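Long-range contacts in L-Ala-D/L-Glu epimerase, a muconate lactonizing enzyme (Klebsiella pneumoniae subsp. pneumoniae MGH 78578, PDB 3FCP), which belongs to the enolase superfamily, combining an N-terminal capping domain with a TIM-barrel-like domain that holds a magnesium ion: residues T4-I10 with L80-D86; D115-K119 with P356-E361; G155-L159 with A189-A194. One frame throughout, in Å; residues are numbered along the deposited sequence.

Contact 1 of 3, residues T4-I10 with L80-D86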
loop_
_atom_site.group_PDB
_atom_site.type_symbol
_atom_site.label_atom_id
_atom_site.label_comp_id
_atom_site.label_asym_id
_atom_site.label_seq_id
_atom_site.Cartn_x
_atom_site.Cartn_y
_atom_site.Cartn_z
ATOM N N THR A 4 -0.619 7.368 -52.429
ATOM C CA THR A 4 -0.251 6.036 -51.992
ATOM C C THR A 4 0.924 5.562 -52.825
ATOM O O THR A 4 1.038 5.890 -54.005
ATOM C CB THR A 4 -1.414 5.036 -52.137
ATOM O OG1 THR A 4 -1.058 3.813 -51.481
ATOM C CG2 THR A 4 -1.697 4.747 -53.597
ATOM N N ALA A 5 1.810 4.803 -52.192
ATOM C CA ALA A 5 2.995 4.282 -52.853
ATOM C C ALA A 5 3.588 3.209 -51.958
ATOM O O ALA A 5 3.196 3.073 -50.797
ATOM C CB ALA A 5 4.018 5.410 -53.069
ATOM N N THR A 6 4.518 2.433 -52.492
ATOM C CA THR A 6 5.154 1.410 -51.683
ATOM C C THR A 6 6.613 1.814 -51.512
ATOM O O THR A 6 7.138 2.605 -52.298
ATOM C CB THR A 6 5.080 0.026 -52.359
ATOM O OG1 THR A 6 5.747 0.075 -53.622
ATOM C CG2 THR A 6 3.633 -0.385 -52.576
ATOM N N VAL A 7 7.270 1.301 -50.479
ATOM C CA VAL A 7 8.675 1.632 -50.300
ATOM C C VAL A 7 9.471 0.770 -51.278
ATOM O O VAL A 7 9.378 -0.461 -51.271
ATOM C CB VAL A 7 9.142 1.431 -48.811
ATOM C CG1 VAL A 7 8.094 0.690 -48.023
ATOM C CG2 VAL A 7 10.485 0.721 -48.752
ATOM N N GLU A 8 10.222 1.427 -52.155
ATOM C CA GLU A 8 11.008 0.708 -53.144
ATOM C C GLU A 8 12.438 0.500 -52.712
ATOM O O GLU A 8 13.032 -0.537 -52.995
ATOM C CB GLU A 8 10.976 1.434 -54.491
ATOM C CG GLU A 8 9.722 1.134 -55.282
ATOM C CD GLU A 8 9.899 1.328 -56.779
ATOM O OE1 GLU A 8 9.094 0.743 -57.539
ATOM O OE2 GLU A 8 10.829 2.060 -57.194
ATOM N N GLN A 9 12.995 1.481 -52.018
ATOM C CA GLN A 9 14.363 1.348 -51.565
ATOM C C GLN A 9 14.633 2.117 -50.280
ATOM O O GLN A 9 13.973 3.113 -49.980
ATOM C CB GLN A 9 15.332 1.818 -52.655
ATOM C CG GLN A 9 16.779 1.490 -52.335
ATOM C CD GLN A 9 17.012 -0.011 -52.197
ATOM O OE1 GLN A 9 17.162 -0.723 -53.196
ATOM N NE2 GLN A 9 17.020 -0.502 -50.958
ATOM N N ILE A 10 15.608 1.624 -49.527
ATOM C CA ILE A 10 16.032 2.237 -48.282
ATOM C C ILE A 10 17.557 2.214 -48.276
ATOM O O ILE A 10 18.174 1.159 -48.413
ATOM C CB ILE A 10 15.491 1.464 -47.041
ATOM C CG1 ILE A 10 13.969 1.605 -46.957
ATOM C CG2 ILE A 10 16.130 2.004 -45.771
ATOM C CD1 ILE A 10 13.323 0.824 -45.810
ATOM N N LEU A 80 10.492 -3.809 -44.743
ATOM C CA LEU A 80 9.648 -2.741 -45.276
ATOM C C LEU A 80 9.550 -2.595 -46.796
ATOM O O LEU A 80 8.575 -2.041 -47.300
ATOM C CB LEU A 80 10.085 -1.406 -44.663
ATOM C CG LEU A 80 9.971 -1.344 -43.132
ATOM C CD1 LEU A 80 10.547 -0.027 -42.613
ATOM C CD2 LEU A 80 8.510 -1.501 -42.723
ATOM N N LYS A 81 10.542 -3.071 -47.534
ATOM C CA LYS A 81 10.478 -2.942 -48.988
ATOM C C LYS A 81 9.282 -3.700 -49.570
ATOM O O LYS A 81 9.090 -4.886 -49.307
ATOM C CB LYS A 81 11.792 -3.412 -49.613
ATOM C CG LYS A 81 12.929 -2.404 -49.398
ATOM C CD LYS A 81 14.299 -2.974 -49.730
ATOM C CE LYS A 81 14.449 -3.322 -51.193
ATOM N NZ LYS A 81 15.802 -3.893 -51.444
ATOM N N GLY A 82 8.466 -2.993 -50.347
ATOM C CA GLY A 82 7.290 -3.607 -50.936
ATOM C C GLY A 82 6.015 -3.257 -50.187
ATOM O O GLY A 82 4.915 -3.458 -50.700
ATOM N N GLN A 83 6.155 -2.724 -48.976
ATOM C CA GLN A 83 4.998 -2.356 -48.162
ATOM C C GLN A 83 4.478 -0.957 -48.486
ATOM O O GLN A 83 5.238 -0.080 -48.902
ATOM C CB GLN A 83 5.358 -2.406 -46.672
ATOM C CG GLN A 83 5.773 -3.780 -46.159
ATOM C CD GLN A 83 4.617 -4.761 -46.151
ATOM O OE1 GLN A 83 3.565 -4.485 -45.580
ATOM N NE2 GLN A 83 4.808 -5.913 -46.781
ATOM N N PRO A 84 3.163 -0.735 -48.311
ATOM C CA PRO A 84 2.602 0.591 -48.592
ATOM C C PRO A 84 3.296 1.583 -47.662
ATOM O O PRO A 84 3.290 1.407 -46.442
ATOM C CB PRO A 84 1.121 0.412 -48.275
ATOM C CG PRO A 84 0.878 -1.021 -48.681
ATOM C CD PRO A 84 2.093 -1.723 -48.080
ATOM N N ALA A 85 3.891 2.617 -48.249
ATOM C CA ALA A 85 4.647 3.617 -47.504
ATOM C C ALA A 85 3.850 4.755 -46.875
ATOM O O ALA A 85 4.400 5.547 -46.112
ATOM C CB ALA A 85 5.741 4.197 -48.415
ATOM N N ASP A 86 2.562 4.829 -47.185
ATOM C CA ASP A 86 1.698 5.894 -46.681
ATOM C C ASP A 86 0.965 5.533 -45.390
ATOM O O ASP A 86 0.397 6.404 -44.732
ATOM C CB ASP A 86 0.653 6.223 -47.740
ATOM C CG ASP A 86 -0.171 5.006 -48.116
ATOM O OD1 ASP A 86 0.420 4.034 -48.636
ATOM O OD2 ASP A 86 -1.394 5.006 -47.878
#
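Thr4 and Asp86 meet through their side chains at one end of this contact. The Thr4 hydroxyl OG1 donates to Asp86 OD1 over 3.2 Å, coming from above the carboxylate and 59° out of its plane. With CG of Asp86 placed between its own backbone N and carbonyl carbon (chi1 58°), the carboxylate is held up against residues 4 and 5. At the other end Lys81 lies along the start of the strand: its CG packs 4.0 Å from Val7 CG2 and its CE rests 3.6 Å from Glu8 O. A bend at chi3 (65°) then carries the ammonium alongside Gln9, the two chains pointing the same way with Lys81 NZ 3.6 Å from Gln9 NE2. That amide nitrogen donates to Ile10 O, from above the carbonyl plane. On the apolar side Ile10 CD1 reaches Leu80 CB at 4.1 Å, the two side chains crossing at a slant. Between these ends the backbones run antiparallel and bridge once, at Thr6 and Pro84. Ala85 N donates to Ala5 O at 2.7 Å, and Val7 uses both its polar atoms: its N gives to Gln83 O at 2.9 Å, and its O takes Gly82 N at 2.8 Å. The type II turn from Leu80 to Gln83, with Gly82 at its third position, brings those two groups round to Val7. The contact thus fastens the loop between helices 65-80 and 88-98 to the outer edge of the antiparallel sheet. On its other edge strand 7-17 pairs with strand 33-42, with a classic bulge at Glu8 and Gln9 opposite Thr41, while Ile10 packs against helix 65-80 and Leu80 against Leu91 and Met95 of helix 88-98.

Contact 2 of 3, residues D115-K119 with P356-E361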
loop_
_atom_site.group_PDB
_atom_site.type_symbol
_atom_site.label_atom_id
_atom_site.label_comp_id
_atom_site.label_asym_id
_atom_site.label_seq_id
_atom_site.Cartn_x
_atom_site.Cartn_y
_atom_site.Cartn_z
ATOM N N ASP A 115 8.575 12.229 -43.546
ATOM C CA ASP A 115 9.106 13.245 -44.456
ATOM C C ASP A 115 8.497 13.033 -45.843
ATOM O O ASP A 115 7.981 13.966 -46.453
ATOM C CB ASP A 115 10.643 13.144 -44.523
ATOM C CG ASP A 115 11.280 14.230 -45.396
ATOM O OD1 ASP A 115 10.724 15.345 -45.486
ATOM O OD2 ASP A 115 12.358 13.969 -45.977
ATOM N N ALA A 116 8.525 11.789 -46.315
ATOM C CA ALA A 116 7.997 11.451 -47.632
ATOM C C ALA A 116 6.489 11.646 -47.768
ATOM O O ALA A 116 6.019 12.162 -48.782
ATOM C CB ALA A 116 8.376 10.008 -47.998
ATOM N N GLN A 117 5.717 11.246 -46.764
ATOM C CA GLN A 117 4.270 11.419 -46.867
ATOM C C GLN A 117 3.913 12.901 -46.741
ATOM O O GLN A 117 2.888 13.350 -47.256
ATOM C CB GLN A 117 3.544 10.587 -45.805
ATOM C CG GLN A 117 2.020 10.515 -45.998
ATOM C CD GLN A 117 1.596 9.951 -47.362
ATOM O OE1 GLN A 117 2.414 9.435 -48.126
ATOM N NE2 GLN A 117 0.305 10.041 -47.658
ATOM N N GLY A 118 4.764 13.662 -46.056
ATOM C CA GLY A 118 4.519 15.088 -45.923
ATOM C C GLY A 118 4.690 15.731 -47.290
ATOM O O GLY A 118 3.857 16.526 -47.731
ATOM N N LYS A 119 5.772 15.381 -47.974
ATOM C CA LYS A 119 6.016 15.928 -49.307
ATOM C C LYS A 119 4.884 15.497 -50.249
ATOM O O LYS A 119 4.505 16.234 -51.149
ATOM C CB LYS A 119 7.351 15.426 -49.859
ATOM C CG LYS A 119 8.587 15.867 -49.092
ATOM C CD LYS A 119 9.821 15.267 -49.747
ATOM C CE LYS A 119 11.098 15.574 -48.990
ATOM N NZ LYS A 119 12.278 14.977 -49.692
ATOM N N PRO A 356 6.624 21.450 -47.219
ATOM C CA PRO A 356 6.301 20.013 -47.203
ATOM C C PRO A 356 7.359 19.101 -46.582
ATOM O O PRO A 356 8.548 19.253 -46.835
ATOM C CB PRO A 356 6.060 19.698 -48.679
ATOM C CG PRO A 356 5.526 21.014 -49.220
ATOM C CD PRO A 356 6.479 22.001 -48.580
ATOM N N GLY A 357 6.908 18.144 -45.776
ATOM C CA GLY A 357 7.823 17.220 -45.127
ATOM C C GLY A 357 8.552 17.829 -43.946
ATOM O O GLY A 357 8.004 18.670 -43.228
ATOM N N LEU A 358 9.791 17.400 -43.736
ATOM C CA LEU A 358 10.598 17.916 -42.636
ATOM C C LEU A 358 10.986 19.369 -42.877
ATOM O O LEU A 358 11.175 20.139 -41.933
ATOM C CB LEU A 358 11.869 17.081 -42.477
ATOM C CG LEU A 358 11.702 15.640 -42.000
ATOM C CD1 LEU A 358 12.983 14.866 -42.260
ATOM C CD2 LEU A 358 11.360 15.635 -40.513
ATOM N N GLY A 359 11.131 19.736 -44.147
ATOM C CA GLY A 359 11.523 21.096 -44.470
ATOM C C GLY A 359 13.023 21.243 -44.682
ATOM O O GLY A 359 13.525 22.355 -44.796
ATOM N N VAL A 360 13.747 20.128 -44.710
ATOM C CA VAL A 360 15.188 20.166 -44.943
ATOM C C VAL A 360 15.516 19.188 -46.056
ATOM O O VAL A 360 14.838 18.169 -46.226
ATOM C CB VAL A 360 16.006 19.808 -43.675
ATOM C CG1 VAL A 360 15.783 20.871 -42.601
ATOM C CG2 VAL A 360 15.619 18.433 -43.161
ATOM N N GLU A 361 16.560 19.498 -46.814
ATOM C CA GLU A 361 16.961 18.668 -47.944
ATOM C C GLU A 361 18.387 18.156 -47.778
ATOM O O GLU A 361 19.247 18.839 -47.219
ATOM C CB GLU A 361 16.861 19.493 -49.232
ATOM C CG GLU A 361 16.489 18.709 -50.475
ATOM C CD GLU A 361 15.033 18.269 -50.474
ATOM O OE1 GLU A 361 14.667 17.412 -49.645
ATOM O OE2 GLU A 361 14.251 18.787 -51.299
HETATM O O HOH W 1 11.347 17.905 -46.312
HETATM O O HOH W 2 13.888 15.663 -47.582
#
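Asp115 OD1 is gripped by two donors: the backbone N of Leu358 at 2.9 Å and water 1, which also donates to Pro356 O and accepts from Gly359 N. The bond from Leu358 N is almost straight, 174° at the hydrogen, and arrives on the anti side of the carboxylate, 34° out of its plane. With CG anti to the backbone N (chi1 -177°), the carboxylate leans off the helix flank over the 356-361 loop, where Leu358 crosses it at about a right angle, CD1 lying 3.6 Å from Asp115 CG. The other oxygen, OD2, accepts from Ile49 N and faces water 2. One turn on, Lys119 stretches its chain full length past the loop; its NZ bonds to Cys47 O and donates to water 2 at 2.7 Å, whereas its salt bridge to Glu361 OE1 is weak at 3.4 Å and that to Asp115 OD2 is long. Lys119 thus probably offsets the like charges of Asp115 and Glu361. Gly118 and Gly357, lacking side chains, bring their CA atoms within 4.0 Å, and Pro356 CB closes on Lys119 CA at 3.8 Å. Leu358 packs onward against Val311 and Ala312 of helix 307-317. The Asp115 bond to Leu358 N, with the looser Asp115-Lys119-Glu361 salt-bridge network, ties a capping-domain helix to the chain's late return, in keeping with the enolase superfamily, whose C-terminal segment comes back to the N-terminal domain.

Contact 3 of 3, residues G155-L159 with A189-A194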
loop_
_atom_site.group_PDB
_atom_site.type_symbol
_atom_site.label_atom_id
_atom_site.label_comp_id
_atom_site.label_asym_id
_atom_site.label_seq_id
_atom_site.Cartn_x
_atom_site.Cartn_y
_atom_site.Cartn_z
ATOM N N GLY A 155 27.584 31.580 -20.677
ATOM C CA GLY A 155 26.223 31.905 -20.288
ATOM C C GLY A 155 26.009 33.404 -20.209
ATOM O O GLY A 155 24.930 33.913 -20.518
ATOM N N GLU A 156 27.052 34.112 -19.789
ATOM C CA GLU A 156 27.005 35.562 -19.660
ATOM C C GLU A 156 26.755 36.186 -21.030
ATOM O O GLU A 156 25.994 37.145 -21.168
ATOM C CB GLU A 156 28.330 36.068 -19.094
ATOM C CG GLU A 156 28.220 37.365 -18.331
ATOM C CD GLU A 156 27.207 37.279 -17.210
ATOM O OE1 GLU A 156 25.994 37.374 -17.494
ATOM O OE2 GLU A 156 27.625 37.105 -16.046
ATOM N N LYS A 157 27.401 35.622 -22.043
ATOM C CA LYS A 157 27.262 36.104 -23.407
ATOM C C LYS A 157 25.805 36.031 -23.857
ATOM O O LYS A 157 25.272 36.987 -24.421
ATOM C CB LYS A 157 28.139 35.266 -24.339
ATOM C CG LYS A 157 28.198 35.778 -25.760
ATOM C CD LYS A 157 29.079 34.894 -26.626
ATOM C CE LYS A 157 29.189 35.455 -28.033
ATOM N NZ LYS A 157 27.843 35.686 -28.639
ATOM N N LEU A 158 25.167 34.893 -23.595
ATOM C CA LEU A 158 23.775 34.681 -23.978
ATOM C C LEU A 158 22.801 35.575 -23.220
ATOM O O LEU A 158 21.733 35.909 -23.733
ATOM C CB LEU A 158 23.387 33.211 -23.769
ATOM C CG LEU A 158 23.899 32.176 -24.776
ATOM C CD1 LEU A 158 23.309 32.473 -26.144
ATOM C CD2 LEU A 158 25.415 32.195 -24.836
ATOM N N LEU A 159 23.164 35.960 -22.003
ATOM C CA LEU A 159 22.301 36.815 -21.197
ATOM C C LEU A 159 22.388 38.279 -21.612
ATOM O O LEU A 159 21.712 39.134 -21.040
ATOM C CB LEU A 159 22.652 36.673 -19.715
ATOM C CG LEU A 159 22.267 35.337 -19.078
ATOM C CD1 LEU A 159 22.735 35.296 -17.636
ATOM C CD2 LEU A 159 20.759 35.160 -19.157
ATOM N N ALA A 189 25.926 33.668 -10.457
ATOM C CA ALA A 189 26.307 34.487 -11.603
ATOM C C ALA A 189 25.188 34.731 -12.616
ATOM O O ALA A 189 24.911 35.876 -12.970
ATOM C CB ALA A 189 27.510 33.860 -12.302
ATOM N N LEU A 190 24.559 33.660 -13.092
ATOM C CA LEU A 190 23.477 33.772 -14.072
ATOM C C LEU A 190 22.148 33.853 -13.329
ATOM O O LEU A 190 21.102 33.433 -13.832
ATOM C CB LEU A 190 23.478 32.554 -15.004
ATOM C CG LEU A 190 24.705 32.286 -15.885
ATOM C CD1 LEU A 190 25.953 32.142 -15.033
ATOM C CD2 LEU A 190 24.474 31.015 -16.691
ATOM N N GLY A 191 22.220 34.419 -12.130
ATOM C CA GLY A 191 21.074 34.558 -11.249
ATOM C C GLY A 191 19.663 34.787 -11.758
ATOM O O GLY A 191 19.044 33.921 -12.377
ATOM N N ASP A 192 19.160 35.978 -11.462
ATOM C CA ASP A 192 17.806 36.401 -11.793
ATOM C C ASP A 192 17.220 36.052 -13.162
ATOM O O ASP A 192 16.222 35.333 -13.242
ATOM C CB ASP A 192 17.688 37.912 -11.565
ATOM C CG ASP A 192 16.248 38.370 -11.393
ATOM O OD1 ASP A 192 16.033 39.584 -11.180
ATOM O OD2 ASP A 192 15.335 37.519 -11.466
ATOM N N ARG A 193 17.832 36.549 -14.231
ATOM C CA ARG A 193 17.310 36.326 -15.580
ATOM C C ARG A 193 17.574 34.986 -16.274
ATOM O O ARG A 193 17.565 34.917 -17.505
ATOM C CB ARG A 193 17.775 37.456 -16.507
ATOM C CG ARG A 193 19.273 37.484 -16.792
ATOM C CD ARG A 193 20.090 37.887 -15.573
ATOM N NE ARG A 193 21.502 38.058 -15.913
ATOM C CZ ARG A 193 22.452 38.396 -15.045
ATOM N NH1 ARG A 193 22.149 38.603 -13.768
ATOM N NH2 ARG A 193 23.708 38.524 -15.455
ATOM N N ALA A 194 17.787 33.918 -15.514
ATOM C CA ALA A 194 18.041 32.634 -16.150
ATOM C C ALA A 194 17.524 31.424 -15.384
ATOM O O ALA A 194 17.690 31.325 -14.169
ATOM C CB ALA A 194 19.533 32.477 -16.409
#
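Leu159 pushes its branched end into the 189-194 loop and touches three residues there. CD1 sits 3.9 Å from Leu190 CB and 3.5 Å from Arg193 NE, approaching the guanidinium obliquely, while CD2 lies 3.6 Å from Arg193 CG and 4.0 Å from Ala194 CB. Its side chain crosses those of both Leu190 and Arg193 at about a right angle. Beside this apolar patch Glu156 OE1 meets Arg193 NH2 at 3.3 Å, a salt bridge whose hydrogen bond is weak and bent, 131° at the hydrogen. The oxygen comes in at the guanidinium edge, near its plane, and the two flat groups are turned only 22° from each other. Arg193 arrives there by folding back: a bend at chi2 (-70°) takes its chain across the end of Leu159 and carries the guanidinium on to Glu156. Further in, Leu190 CD2 approaches the bare backbone of Gly155, 4.1 Å from its CA. The end of a helix and a turn position these groups: Leu159 follows the last residue of helix 148-158, and Arg193 lies within the type I turn Gly191-Ala194, shortly after helix 176-189. Behind them, Phe167 of strand 166-170 packs against Leu159, Leu190 and Ala194, and Ile152 of helix 148-158 against Ala189 and Leu190, so the contact joins the end of one barrel helix to the loop that leads from helix 176-189 into strand 195-199.

Overall arrangement
Contacts 1 and 2 lie on the same side of the chain's centre, their own centres 16 Å apart, and touch where Asp86 CB packs on Gln117 OE1. Contact 1 stays within the capping domain, whereas contact 2 joins helix 103-121 of that domain to the loop between strand 349-351 and helix 364-370. Contact 3, in the barrel domain, lies across the chain's centre from contact 1, their centres 49 Å apart, and 37 Å from that of contact 2. Along the chain contact 1 closes first, and contact 3 is nested within the loop closed by contact 2. The 189-194 loop leads into strand 195-199, whereas magnesium ligand Asn201 follows it, so contact 3 lies at the strand end away from the metal.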